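Local structure of D-alanyl transferase DltD (Enterococcus faecium TX0133A04, 6PFX) at residues Tyr266-Glu271 / His388-Lys393; Phe100-Gln105 / Phe291-Val296; Asn323-Asn328 / Tyr375-Ala380; Asn22-Asp27 / Asn118-Glu123. The protein probably takes part in the D-alanylation of lipoteichoic acid in the Gram-positive cell wall, as a D-alanyl transferase of the SGNH hydrolase clan. All blocks are in the same frame, centred on the assembly; numbering follows the deposited sequence.

Contact 1. Residues Tyr266-Glu271 / His388-Lys393; sequences YRFSPE and HQIPDK
The carbonyl of H388 is the first part of the C-terminal tail to meet F268, its O standing 3.4 Å from CE1 in an oblique approach to the ring. Just ahead of this residue, Q387 shares a backbone hydrogen bond with S269. At Q389 it is again the main chain that touches: its O reaches the edge of the same ring, near the ring plane and 3.6 Å from CE1. The Q389 side chain turns to the residue that follows it, NE2 donating to I390 O. I390 divides its branches between two partners. Its CG1, beside the backbone N (chi1 -56°), rests 3.9 Å from F268 CE1, whereas CG2 approaches R267 NH1 obliquely. P391 follows, its ring crossing the R267 side chain at about a right angle, with CD 4.0 Å from NH1. R267 CB lies over the centre of one face of the F268 ring, and a bend at chi3 (-52°) brings the guanidinium round so that F268 CZ lies over one of its faces, toward the rim. D392 ends the contact. Its OD1 lies 4.2 Å from R267 NH1, too far for a salt bridge, and a water spans the gap, accepting from NH1 at 2.9 Å and donating to OD1 at 2.7 Å. The direct salt bridge of R267 runs from NH2 to D265. Thus the tail beyond helix 384-388 lies at the surface against the loop that leads into helix 271-284, and helix 308-323 ties the two together: K317 NZ hydrogen-bonds to both R267 O and Q389 O, and K316 NZ to P391 O.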
loop_
_atom_site.group_PDB
_atom_site.type_symbol
_atom_site.label_atom_id
_atom_site.label_comp_id
_atom_site.label_asym_id
_atom_site.label_seq_id
_atom_site.Cartn_x
_atom_site.Cartn_y
_atom_site.Cartn_z
ATOM N N TYR A 266 2.969 13.919 10.287
ATOM C CA TYR A 266 3.222 13.038 9.154
ATOM C C TYR A 266 3.639 13.807 7.901
ATOM O O TYR A 266 3.554 13.273 6.786
ATOM C CB TYR A 266 1.967 12.214 8.852
ATOM C CG TYR A 266 1.418 11.355 9.975
ATOM C CD1 TYR A 266 2.261 10.715 10.872
ATOM C CD2 TYR A 266 0.046 11.141 10.096
ATOM C CE1 TYR A 266 1.754 9.915 11.886
ATOM C CE2 TYR A 266 -0.466 10.345 11.105
ATOM C CZ TYR A 266 0.385 9.716 11.982
ATOM O OH TYR A 266 -0.164 8.930 12.982
ATOM N N ARG A 267 4.091 15.046 8.058
ATOM C CA ARG A 267 4.391 15.861 6.893
ATOM C C ARG A 267 5.848 15.761 6.476
ATOM O O ARG A 267 6.178 16.221 5.381
ATOM C CB ARG A 267 4.013 17.326 7.129
ATOM C CG ARG A 267 2.510 17.544 7.307
ATOM C CD ARG A 267 2.146 18.957 7.754
ATOM N NE ARG A 267 2.931 19.308 8.927
ATOM C CZ ARG A 267 3.362 20.531 9.204
ATOM N NH1 ARG A 267 3.090 21.548 8.404
ATOM N NH2 ARG A 267 4.115 20.733 10.267
ATOM N N PHE A 268 6.707 15.146 7.296
ATOM C CA PHE A 268 8.154 15.118 7.061
ATOM C C PHE A 268 8.642 13.688 7.224
ATOM O O PHE A 268 8.511 13.120 8.309
ATOM C CB PHE A 268 8.885 16.023 8.074
ATOM C CG PHE A 268 8.296 17.382 8.172
ATOM C CD1 PHE A 268 8.266 18.212 7.079
ATOM C CD2 PHE A 268 7.719 17.817 9.347
ATOM C CE1 PHE A 268 7.677 19.458 7.163
ATOM C CE2 PHE A 268 7.147 19.056 9.434
ATOM C CZ PHE A 268 7.112 19.874 8.346
ATOM N N SER A 269 9.202 13.094 6.160
ATOM C CA SER A 269 9.551 11.684 6.298
ATOM C C SER A 269 10.395 11.186 5.141
ATOM O O SER A 269 10.186 11.633 4.010
ATOM C CB SER A 269 8.255 10.853 6.274
ATOM O OG SER A 269 8.481 9.476 6.503
ATOM N N PRO A 270 11.317 10.239 5.374
ATOM C CA PRO A 270 11.901 9.487 4.252
ATOM C C PRO A 270 10.855 8.775 3.432
ATOM O O PRO A 270 11.113 8.471 2.267
ATOM C CB PRO A 270 12.826 8.467 4.935
ATOM C CG PRO A 270 13.099 9.056 6.295
ATOM C CD PRO A 270 11.856 9.801 6.675
ATOM N N GLU A 271 9.675 8.505 3.997
ATOM C CA GLU A 271 8.643 7.784 3.264
ATOM C C GLU A 271 8.214 8.507 1.989
ATOM O O GLU A 271 7.747 7.858 1.045
ATOM C CB GLU A 271 7.427 7.545 4.162
ATOM C CG GLU A 271 6.333 6.691 3.496
ATOM C CD GLU A 271 6.619 5.190 3.415
ATOM O OE1 GLU A 271 7.504 4.675 4.127
ATOM O OE2 GLU A 271 5.913 4.507 2.632
ATOM N N HIS A 388 11.678 17.037 3.828
ATOM C CA HIS A 388 11.498 18.044 4.865
ATOM C C HIS A 388 10.610 19.211 4.436
ATOM O O HIS A 388 10.396 20.134 5.230
ATOM C CB HIS A 388 12.867 18.596 5.294
ATOM C CG HIS A 388 13.827 17.554 5.782
ATOM N ND1 HIS A 388 13.418 16.403 6.420
ATOM C CD2 HIS A 388 15.179 17.499 5.737
ATOM C CE1 HIS A 388 14.477 15.682 6.744
ATOM N NE2 HIS A 388 15.557 16.323 6.339
ATOM N N GLN A 389 10.062 19.175 3.222
ATOM C CA GLN A 389 9.342 20.314 2.665
ATOM C C GLN A 389 8.046 20.559 3.425
ATOM O O GLN A 389 7.231 19.647 3.580
ATOM C CB GLN A 389 9.011 20.022 1.197
ATOM C CG GLN A 389 7.987 20.963 0.559
ATOM C CD GLN A 389 8.621 22.135 -0.155
ATOM O OE1 GLN A 389 9.545 21.970 -0.949
ATOM N NE2 GLN A 389 8.111 23.327 0.110
ATOM N N ILE A 390 7.832 21.800 3.846
ATOM C CA ILE A 390 6.554 22.189 4.461
ATOM C C ILE A 390 5.522 22.368 3.366
ATOM O O ILE A 390 5.794 23.058 2.370
ATOM C CB ILE A 390 6.734 23.474 5.276
ATOM C CG1 ILE A 390 7.839 23.279 6.314
ATOM C CG2 ILE A 390 5.416 23.855 5.935
ATOM C CD1 ILE A 390 8.129 24.515 7.175
ATOM N N PRO A 391 4.319 21.785 3.493
ATOM C CA PRO A 391 3.365 21.811 2.373
ATOM C C PRO A 391 2.787 23.179 2.042
ATOM O O PRO A 391 2.308 23.366 0.918
ATOM C CB PRO A 391 2.234 20.870 2.834
ATOM C CG PRO A 391 2.778 20.070 3.912
ATOM C CD PRO A 391 3.889 20.862 4.563
ATOM N N ASP A 392 2.785 24.132 2.976
ATOM C CA ASP A 392 1.892 25.278 2.846
ATOM C C ASP A 392 2.226 26.177 1.663
ATOM O O ASP A 392 1.322 26.798 1.095
ATOM C CB ASP A 392 1.920 26.117 4.122
ATOM C CG ASP A 392 1.460 25.350 5.331
ATOM O OD1 ASP A 392 1.783 24.145 5.428
ATOM O OD2 ASP A 392 0.794 25.964 6.194
ATOM N N LYS A 393 3.491 26.290 1.289
ATOM C CA LYS A 393 3.853 27.143 0.162
ATOM C C LYS A 393 3.754 26.447 -1.187
ATOM O O LYS A 393 3.915 27.108 -2.220
ATOM C CB LYS A 393 5.240 27.736 0.393
ATOM C CG LYS A 393 5.189 28.861 1.424
ATOM C CD LYS A 393 6.563 29.258 1.919
ATOM C CE LYS A 393 6.639 30.758 2.193
ATOM N NZ LYS A 393 7.972 31.163 2.728
HETATM O O HOH W 1 0.914 21.872 6.561
#

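Contact 2. Residues Phe100-Gln105 / Phe291-Val296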
loop_
_atom_site.group_PDB
_atom_site.type_symbol
_atom_site.label_atom_id
_atom_site.label_comp_id
_atom_site.label_asym_id
_atom_site.label_seq_id
_atom_site.Cartn_x
_atom_site.Cartn_y
_atom_site.Cartn_z
ATOM N N PHE A 100 -3.985 1.755 -5.044
ATOM C CA PHE A 100 -2.945 1.925 -4.037
ATOM C C PHE A 100 -3.516 2.747 -2.891
ATOM O O PHE A 100 -3.892 3.903 -3.091
ATOM C CB PHE A 100 -1.724 2.629 -4.649
ATOM C CG PHE A 100 -0.478 2.602 -3.785
ATOM C CD1 PHE A 100 -0.410 3.356 -2.642
ATOM C CD2 PHE A 100 0.630 1.822 -4.131
ATOM C CE1 PHE A 100 0.737 3.342 -1.855
ATOM C CE2 PHE A 100 1.773 1.800 -3.338
ATOM C CZ PHE A 100 1.822 2.559 -2.208
ATOM N N ILE A 101 -3.519 2.184 -1.685
ATOM C CA ILE A 101 -4.001 2.882 -0.494
ATOM C C ILE A 101 -2.794 3.485 0.222
ATOM O O ILE A 101 -1.915 2.745 0.678
ATOM C CB ILE A 101 -4.754 1.928 0.445
ATOM C CG1 ILE A 101 -5.739 1.017 -0.291
ATOM C CG2 ILE A 101 -5.474 2.734 1.523
ATOM C CD1 ILE A 101 -6.812 1.706 -0.988
ATOM N N ILE A 102 -2.761 4.817 0.322
ATOM C CA ILE A 102 -1.669 5.554 0.961
ATOM C C ILE A 102 -2.043 5.781 2.425
ATOM O O ILE A 102 -2.961 6.553 2.712
ATOM C CB ILE A 102 -1.477 6.922 0.290
ATOM C CG1 ILE A 102 -1.233 6.799 -1.210
ATOM C CG2 ILE A 102 -0.309 7.691 0.938
ATOM C CD1 ILE A 102 -1.205 8.138 -1.935
ATOM N N SER A 103 -1.315 5.168 3.365
ATOM C CA SER A 103 -1.578 5.417 4.790
ATOM C C SER A 103 -0.799 6.636 5.275
ATOM O O SER A 103 0.434 6.632 5.201
ATOM C CB SER A 103 -1.177 4.209 5.627
ATOM O OG SER A 103 -1.990 3.090 5.347
ATOM N N PRO A 104 -1.455 7.672 5.806
ATOM C CA PRO A 104 -0.690 8.810 6.360
ATOM C C PRO A 104 0.314 8.396 7.435
ATOM O O PRO A 104 1.403 8.986 7.523
ATOM C CB PRO A 104 -1.803 9.735 6.889
ATOM C CG PRO A 104 -3.042 9.366 6.037
ATOM C CD PRO A 104 -2.916 7.874 5.906
ATOM N N GLN A 105 -0.002 7.345 8.207
ATOM C CA GLN A 105 0.835 6.936 9.329
ATOM C C GLN A 105 2.173 6.367 8.888
ATOM O O GLN A 105 3.088 6.240 9.708
ATOM C CB GLN A 105 0.123 5.877 10.170
ATOM C CG GLN A 105 -1.202 6.325 10.725
ATOM C CD GLN A 105 -2.304 6.350 9.675
ATOM O OE1 GLN A 105 -2.261 5.603 8.686
ATOM N NE2 GLN A 105 -3.278 7.235 9.865
ATOM N N PHE A 291 -5.219 6.204 -6.454
ATOM C CA PHE A 291 -4.703 6.345 -5.099
ATOM C C PHE A 291 -5.851 6.718 -4.171
ATOM O O PHE A 291 -6.723 7.506 -4.541
ATOM C CB PHE A 291 -3.615 7.424 -5.024
ATOM C CG PHE A 291 -2.373 7.082 -5.808
ATOM C CD1 PHE A 291 -1.377 6.310 -5.239
ATOM C CD2 PHE A 291 -2.206 7.530 -7.111
ATOM C CE1 PHE A 291 -0.227 5.978 -5.952
ATOM C CE2 PHE A 291 -1.056 7.196 -7.841
ATOM C CZ PHE A 291 -0.067 6.427 -7.252
ATOM N N ILE A 292 -5.858 6.121 -2.979
ATOM C CA ILE A 292 -6.867 6.371 -1.945
ATOM C C ILE A 292 -6.144 6.844 -0.691
ATOM O O ILE A 292 -5.198 6.190 -0.235
ATOM C CB ILE A 292 -7.708 5.102 -1.668
ATOM C CG1 ILE A 292 -8.364 4.639 -2.975
ATOM C CG2 ILE A 292 -8.732 5.349 -0.541
ATOM C CD1 ILE A 292 -9.015 3.266 -2.937
ATOM N N ILE A 293 -6.603 7.968 -0.131
ATOM C CA ILE A 293 -6.037 8.546 1.085
ATOM C C ILE A 293 -7.124 8.522 2.149
ATOM O O ILE A 293 -8.101 9.280 2.046
ATOM C CB ILE A 293 -5.600 9.998 0.881
ATOM C CG1 ILE A 293 -4.678 10.123 -0.328
ATOM C CG2 ILE A 293 -4.858 10.452 2.127
ATOM C CD1 ILE A 293 -4.252 11.547 -0.674
ATOM N N PRO A 294 -7.019 7.656 3.149
ATOM C CA PRO A 294 -8.063 7.565 4.170
ATOM C C PRO A 294 -7.906 8.650 5.212
ATOM O O PRO A 294 -6.805 9.179 5.419
ATOM C CB PRO A 294 -7.800 6.197 4.815
ATOM C CG PRO A 294 -6.285 6.083 4.717
ATOM C CD PRO A 294 -5.993 6.612 3.319
ATOM N N PRO A 295 -8.974 8.957 5.923
ATOM C CA PRO A 295 -8.905 9.884 7.051
ATOM C C PRO A 295 -8.484 9.152 8.318
ATOM O O PRO A 295 -8.237 7.955 8.331
ATOM C CB PRO A 295 -10.360 10.317 7.197
ATOM C CG PRO A 295 -11.113 9.053 6.845
ATOM C CD PRO A 295 -10.337 8.438 5.704
ATOM N N VAL A 296 -8.417 9.911 9.408
ATOM C CA VAL A 296 -8.376 9.358 10.755
ATOM C C VAL A 296 -9.681 9.743 11.428
ATOM O O VAL A 296 -10.111 10.897 11.323
ATOM C CB VAL A 296 -7.177 9.879 11.562
ATOM C CG1 VAL A 296 -7.288 9.384 12.995
ATOM C CG2 VAL A 296 -5.897 9.424 10.922
HETATM O O HOH W 2 -5.666 6.824 8.560
#
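This is a parallel pairing of neighbouring strands, 97-101 and 288-293, in the buried central sheet, running on into the loops at their C-terminal ends. F100 O accepts from I292 N at 3.0 Å, and I292 O accepts from I102 N at 2.9 Å, the latter donor nearly along the C=O axis. The pairing stops at P294, which has no N-H to offer: its CD sits 3.1 Å from I102 O, a buried carbonyl oxygen without a hydrogen-bond partner. On one face of the sheet the F100 and F291 rings meet obliquely, planes at 52°, and I102 CD1 presses on F291 CD1 at 3.8 Å; helix 271-284 covers this face through V278, L279 and L282. On the other face I101 and I292 lie side by side, pointing the same way. I101 curls its ethyl end toward the adjacent strand (chi2 -62°), bringing its CD1 to a tight 3.3 Å from I292 CD1. Beyond the strands, Q105 NE2 touches V296 CG2 at 3.6 Å and reaches P295 O through a water. A parallel sheet in strand order 2-1-3-4-5 between helices matches the flavodoxin-like core of SGNH hydrolases, the clan to which DltD is assigned, whose active site lies at the C-terminal ends of the strands. Q105 accordingly lies near, without touching, S46, D345 and H348, whose geometry is consistent with a catalytic triad.

Contact 3. Residues Asn323-Asn328 / Tyr375-Ala380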
loop_
_atom_site.group_PDB
_atom_site.type_symbol
_atom_site.label_atom_id
_atom_site.label_comp_id
_atom_site.label_asym_id
_atom_site.label_seq_id
_atom_site.Cartn_x
_atom_site.Cartn_y
_atom_site.Cartn_z
ATOM N N ASN A 323 0.194 14.838 -8.364
ATOM C CA ASN A 323 -0.324 15.641 -9.463
ATOM C C ASN A 323 0.796 16.258 -10.289
ATOM O O ASN A 323 0.686 16.358 -11.519
ATOM C CB ASN A 323 -1.221 16.754 -8.918
ATOM C CG ASN A 323 -2.514 16.244 -8.337
ATOM O OD1 ASN A 323 -2.986 15.153 -8.668
ATOM N ND2 ASN A 323 -3.121 17.054 -7.487
ATOM N N SER A 324 1.869 16.708 -9.635
ATOM C CA SER A 324 2.942 17.359 -10.372
ATOM C C SER A 324 3.588 16.412 -11.370
ATOM O O SER A 324 4.243 16.867 -12.313
ATOM C CB SER A 324 4.019 17.893 -9.423
ATOM O OG SER A 324 4.749 16.841 -8.817
ATOM N N GLN A 325 3.446 15.107 -11.165
ATOM C CA GLN A 325 4.066 14.120 -12.030
ATOM C C GLN A 325 3.068 13.402 -12.922
ATOM O O GLN A 325 3.466 12.517 -13.691
ATOM C CB GLN A 325 4.837 13.114 -11.164
ATOM C CG GLN A 325 5.904 13.787 -10.285
ATOM C CD GLN A 325 6.740 12.761 -9.554
ATOM O OE1 GLN A 325 7.801 12.340 -10.033
ATOM N NE2 GLN A 325 6.269 12.350 -8.382
ATOM N N GLY A 326 1.800 13.784 -12.878
ATOM C CA GLY A 326 0.811 13.245 -13.785
ATOM C C GLY A 326 -0.126 12.216 -13.199
ATOM O O GLY A 326 -0.990 11.705 -13.931
ATOM N N PHE A 327 0.008 11.900 -11.912
ATOM C CA PHE A 327 -0.905 10.989 -11.228
ATOM C C PHE A 327 -2.063 11.828 -10.708
ATOM O O PHE A 327 -1.948 12.484 -9.672
ATOM C CB PHE A 327 -0.178 10.289 -10.091
ATOM C CG PHE A 327 0.972 9.405 -10.526
ATOM C CD1 PHE A 327 0.748 8.083 -10.882
ATOM C CD2 PHE A 327 2.269 9.878 -10.530
ATOM C CE1 PHE A 327 1.779 7.262 -11.241
ATOM C CE2 PHE A 327 3.304 9.063 -10.876
ATOM C CZ PHE A 327 3.060 7.742 -11.247
ATOM N N ASN A 328 -3.180 11.832 -11.438
ATOM C CA ASN A 328 -4.272 12.744 -11.128
ATOM C C ASN A 328 -5.545 12.021 -10.710
ATOM O O ASN A 328 -6.588 12.669 -10.546
ATOM C CB ASN A 328 -4.590 13.648 -12.326
ATOM C CG ASN A 328 -3.437 14.534 -12.712
ATOM O OD1 ASN A 328 -3.007 14.558 -13.868
ATOM N ND2 ASN A 328 -2.935 15.280 -11.756
ATOM N N TYR A 375 3.023 10.673 -17.647
ATOM C CA TYR A 375 3.827 10.951 -16.472
ATOM C C TYR A 375 5.059 11.771 -16.803
ATOM O O TYR A 375 5.672 11.613 -17.866
ATOM C CB TYR A 375 4.221 9.653 -15.769
ATOM C CG TYR A 375 3.015 8.838 -15.363
ATOM C CD1 TYR A 375 2.075 9.377 -14.496
ATOM C CD2 TYR A 375 2.804 7.544 -15.841
ATOM C CE1 TYR A 375 0.962 8.662 -14.110
ATOM C CE2 TYR A 375 1.692 6.817 -15.457
ATOM C CZ TYR A 375 0.774 7.384 -14.597
ATOM O OH TYR A 375 -0.321 6.688 -14.188
ATOM N N HIS A 376 5.410 12.646 -15.864
ATOM C CA HIS A 376 6.623 13.459 -15.921
ATOM C C HIS A 376 7.312 13.290 -14.575
ATOM O O HIS A 376 7.070 14.076 -13.654
ATOM C CB HIS A 376 6.275 14.900 -16.212
ATOM C CG HIS A 376 5.731 15.096 -17.586
ATOM N ND1 HIS A 376 4.380 15.164 -17.851
ATOM C CD2 HIS A 376 6.355 15.170 -18.784
ATOM C CE1 HIS A 376 4.198 15.300 -19.152
ATOM N NE2 HIS A 376 5.381 15.306 -19.740
ATOM N N LEU A 377 8.157 12.263 -14.459
ATOM C CA LEU A 377 8.833 12.005 -13.194
ATOM C C LEU A 377 9.866 13.084 -12.881
ATOM O O LEU A 377 10.547 13.605 -13.771
ATOM C CB LEU A 377 9.505 10.638 -13.192
ATOM C CG LEU A 377 8.554 9.448 -13.267
ATOM C CD1 LEU A 377 9.340 8.191 -13.564
ATOM C CD2 LEU A 377 7.763 9.311 -11.974
ATOM N N ASP A 378 9.967 13.431 -11.598
ATOM C CA ASP A 378 10.968 14.370 -11.116
ATOM C C ASP A 378 11.758 13.712 -9.998
ATOM O O ASP A 378 11.213 13.422 -8.928
ATOM C CB ASP A 378 10.313 15.643 -10.596
ATOM C CG ASP A 378 11.312 16.754 -10.360
ATOM O OD1 ASP A 378 12.541 16.499 -10.281
ATOM O OD2 ASP A 378 10.860 17.906 -10.275
ATOM N N ASP A 379 13.052 13.522 -10.233
ATOM C CA ASP A 379 13.914 12.884 -9.251
ATOM C C ASP A 379 14.168 13.758 -8.027
ATOM O O ASP A 379 14.670 13.242 -7.024
ATOM C CB ASP A 379 15.211 12.462 -9.945
ATOM C CG ASP A 379 14.990 11.389 -11.010
ATOM O OD1 ASP A 379 14.242 10.424 -10.757
ATOM O OD2 ASP A 379 15.583 11.502 -12.106
ATOM N N ALA A 380 13.813 15.048 -8.058
ATOM C CA ALA A 380 13.892 15.859 -6.850
ATOM C C ALA A 380 13.111 15.238 -5.698
ATOM O O ALA A 380 13.375 15.542 -4.530
ATOM C CB ALA A 380 13.331 17.265 -7.097
HETATM O O HOH W 3 7.056 16.737 -12.615
#
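Q325 grips the segment 375-380 twice, once through its main chain and once through its side chain. Its backbone O accepts from H376 N at 2.9 Å, the donor standing above the carbonyl plane. From CG onward the side chain is extended (chi2 -174°), which carries the amide past H376 to D378, whose N donates to OE1 at 2.9 Å in a nearly straight bond. On the way, CB passes 3.5 Å from H376 O. The amide is fixed at both ends: OE1 also accepts from Q276 NE2 of helix 271-284, and NE2 donates to Q321 O in the last turns of helix 308-323. F327 and Y375 form an offset stack, with ring centroids 4.1 Å apart and planes inclined by 26°, although the side chains as a whole cross at about a right angle. Y375 CE1 does the touching, lying over one face of F327 toward its rim, 3.3 Å from CD1. At its edge the tyrosine ring meets Q325 O in plane, with CD1 3.5 Å from that oxygen, and its OH is held by N287 O. Between Q325 and F327 in sequence, G326 turns the chain with a positive phi (104°) in the Schellman motif that ends helix 308-323. A water donates to both S324 O, at 2.8 Å, and H376 O, linking the two carbonyls. Farther on, D378 OD1 accepts from A380 N in an Asx turn. No charge pairing crosses the contact, so its cohesion rests on neutral hydrogen bonds, with one amide oxygen shared by two donors, and on the aromatic stack.

Contact 4. Residues Asn22-Asp27 / Asn118-Glu123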
loop_
_atom_site.group_PDB
_atom_site.type_symbol
_atom_site.label_atom_id
_atom_site.label_comp_id
_atom_site.label_asym_id
_atom_site.label_seq_id
_atom_site.Cartn_x
_atom_site.Cartn_y
_atom_site.Cartn_z
ATOM N N ASN A 22 4.901 -15.099 2.467
ATOM C CA ASN A 22 5.652 -15.844 1.461
ATOM C C ASN A 22 5.218 -15.488 0.041
ATOM O O ASN A 22 6.030 -15.565 -0.888
ATOM C CB ASN A 22 5.485 -17.349 1.674
ATOM C CG ASN A 22 6.247 -17.859 2.876
ATOM O OD1 ASN A 22 7.324 -17.362 3.203
ATOM N ND2 ASN A 22 5.687 -18.859 3.547
ATOM N N VAL A 23 3.948 -15.120 -0.152
ATOM C CA VAL A 23 3.491 -14.655 -1.461
ATOM C C VAL A 23 4.028 -13.256 -1.736
ATOM O O VAL A 23 4.564 -12.976 -2.816
ATOM C CB VAL A 23 1.952 -14.690 -1.524
ATOM C CG1 VAL A 23 1.440 -13.958 -2.759
ATOM C CG2 VAL A 23 1.450 -16.124 -1.519
ATOM N N LEU A 24 3.924 -12.369 -0.743
ATOM C CA LEU A 24 4.342 -10.984 -0.925
ATOM C C LEU A 24 5.848 -10.863 -1.142
ATOM O O LEU A 24 6.293 -9.964 -1.867
ATOM C CB LEU A 24 3.905 -10.144 0.276
ATOM C CG LEU A 24 2.416 -10.116 0.624
ATOM C CD1 LEU A 24 2.166 -9.020 1.656
ATOM C CD2 LEU A 24 1.532 -9.926 -0.587
ATOM N N LYS A 25 6.646 -11.745 -0.529
ATOM C CA LYS A 25 8.093 -11.751 -0.708
ATOM C C LYS A 25 8.548 -12.578 -1.902
ATOM O O LYS A 25 9.735 -12.543 -2.248
ATOM C CB LYS A 25 8.781 -12.347 0.528
ATOM C CG LYS A 25 8.679 -11.502 1.770
ATOM C CD LYS A 25 9.591 -11.975 2.906
ATOM C CE LYS A 25 9.387 -13.445 3.246
ATOM N NZ LYS A 25 10.218 -13.870 4.415
ATOM N N GLY A 26 7.651 -13.344 -2.518
ATOM C CA GLY A 26 8.014 -14.247 -3.585
ATOM C C GLY A 26 7.759 -13.671 -4.967
ATOM O O GLY A 26 7.485 -12.481 -5.144
ATOM N N ASP A 27 7.882 -14.556 -5.966
ATOM C CA ASP A 27 7.671 -14.201 -7.359
ATOM C C ASP A 27 6.668 -15.111 -8.067
ATOM O O ASP A 27 5.809 -14.626 -8.806
ATOM C CB ASP A 27 8.995 -14.273 -8.140
ATOM C CG ASP A 27 9.898 -13.090 -7.897
ATOM O OD1 ASP A 27 9.400 -12.010 -7.527
ATOM O OD2 ASP A 27 11.121 -13.237 -8.094
ATOM N N ASN A 118 12.385 -5.405 8.020
ATOM C CA ASN A 118 12.959 -6.739 8.157
ATOM C C ASN A 118 11.934 -7.830 7.867
ATOM O O ASN A 118 12.279 -8.877 7.308
ATOM C CB ASN A 118 13.535 -6.926 9.564
ATOM C CG ASN A 118 14.771 -6.084 9.811
ATOM O OD1 ASN A 118 15.392 -5.574 8.879
ATOM N ND2 ASN A 118 15.140 -5.940 11.079
ATOM N N THR A 119 10.671 -7.614 8.248
ATOM C CA THR A 119 9.659 -8.644 8.034
ATOM C C THR A 119 9.480 -8.961 6.555
ATOM O O THR A 119 9.290 -10.124 6.180
ATOM C CB THR A 119 8.323 -8.207 8.634
ATOM O OG1 THR A 119 8.468 -8.064 10.047
ATOM C CG2 THR A 119 7.235 -9.229 8.331
ATOM N N TYR A 120 9.522 -7.944 5.700
ATOM C CA TYR A 120 9.242 -8.127 4.285
ATOM C C TYR A 120 10.478 -8.096 3.411
ATOM O O TYR A 120 10.366 -8.352 2.207
ATOM C CB TYR A 120 8.225 -7.084 3.819
ATOM C CG TYR A 120 6.919 -7.243 4.540
ATOM C CD1 TYR A 120 5.970 -8.148 4.082
ATOM C CD2 TYR A 120 6.644 -6.521 5.694
ATOM C CE1 TYR A 120 4.768 -8.317 4.736
ATOM C CE2 TYR A 120 5.439 -6.687 6.365
ATOM C CZ TYR A 120 4.509 -7.590 5.875
ATOM O OH TYR A 120 3.304 -7.776 6.510
ATOM N N TYR A 121 11.652 -7.816 3.976
ATOM C CA TYR A 121 12.870 -7.816 3.178
ATOM C C TYR A 121 13.023 -9.165 2.486
ATOM O O TYR A 121 13.006 -10.214 3.139
ATOM C CB TYR A 121 14.095 -7.546 4.044
ATOM C CG TYR A 121 15.384 -7.746 3.277
ATOM C CD1 TYR A 121 15.693 -6.951 2.181
ATOM C CD2 TYR A 121 16.283 -8.738 3.640
ATOM C CE1 TYR A 121 16.874 -7.137 1.468
ATOM C CE2 TYR A 121 17.460 -8.932 2.934
ATOM C CZ TYR A 121 17.749 -8.128 1.852
ATOM O OH TYR A 121 18.916 -8.309 1.142
ATOM N N SER A 122 13.162 -9.127 1.160
ATOM C CA SER A 122 13.208 -10.317 0.320
ATOM C C SER A 122 14.513 -10.284 -0.460
ATOM O O SER A 122 14.697 -9.420 -1.326
ATOM C CB SER A 122 12.032 -10.336 -0.653
ATOM O OG SER A 122 12.180 -11.390 -1.576
ATOM N N GLU A 123 15.426 -11.205 -0.145
ATOM C CA GLU A 123 16.633 -11.327 -0.951
ATOM C C GLU A 123 16.280 -11.632 -2.401
ATOM O O GLU A 123 16.935 -11.138 -3.326
ATOM C CB GLU A 123 17.538 -12.430 -0.404
ATOM C CG GLU A 123 18.327 -12.044 0.833
ATOM C CD GLU A 123 19.156 -13.200 1.368
ATOM O OE1 GLU A 123 18.612 -14.319 1.488
ATOM O OE2 GLU A 123 20.353 -12.993 1.654
HETATM O O HOH W 4 9.129 -12.350 7.098
#
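K25 and S122 bring the two backbones together, their CA atoms 5.4 Å apart, near the C-terminal ends of helices 21-24 and 114-120. S122 is the N-cap of the next helix, 123-132: its OG accepts from Q125 N while using its own proton across the contact. The aliphatic part of K25 lies against the carbonyl end of helix 114-120, with CG 3.6 Å from Y120 O and CD 3.8 Å from both T119 O and Y121 O; beyond CD the chain bends at chi3 (-54°). Deeper in, L24 and Y120 run side by side, pointing the same way, and CD1 of L24 approaches CE1 of Y120 obliquely at 4.1 Å. The phenol OH of Y120 is bonded to P75 O, and A74 touches both side chains. Q125 NE2 adds bonds to L24 O and G26 O, so helix 123-132 binds the end of helix 21-24 and G26 from its first turn. With OG anti to its backbone N (chi1 172°), S122 donates to K25 O at 2.8 Å, in the carbonyl plane and on a lone pair.

Overall arrangement
Contact 2 lies deepest, about 8 Å from the centre of the chain, and the other three lie farther out. Its centre is about 16 Å from that of contact 1 and about 19 Å from that of contact 3, and it touches both: Y266 packs on P104 and Q105, and F291 on F327. Helix 271-284, which starts at E271, and helix 308-323, which ends at N323, border all three. Contact 4 stands apart, about 23 Å from contact 2 between centres, yet helix 114-120 follows strand 97-101. Along the chain, contact 2 crosses both contacts 4 and 1, and contact 3 falls between the segments of contact 1, so distant parts of the sequence interlock around one α/β core.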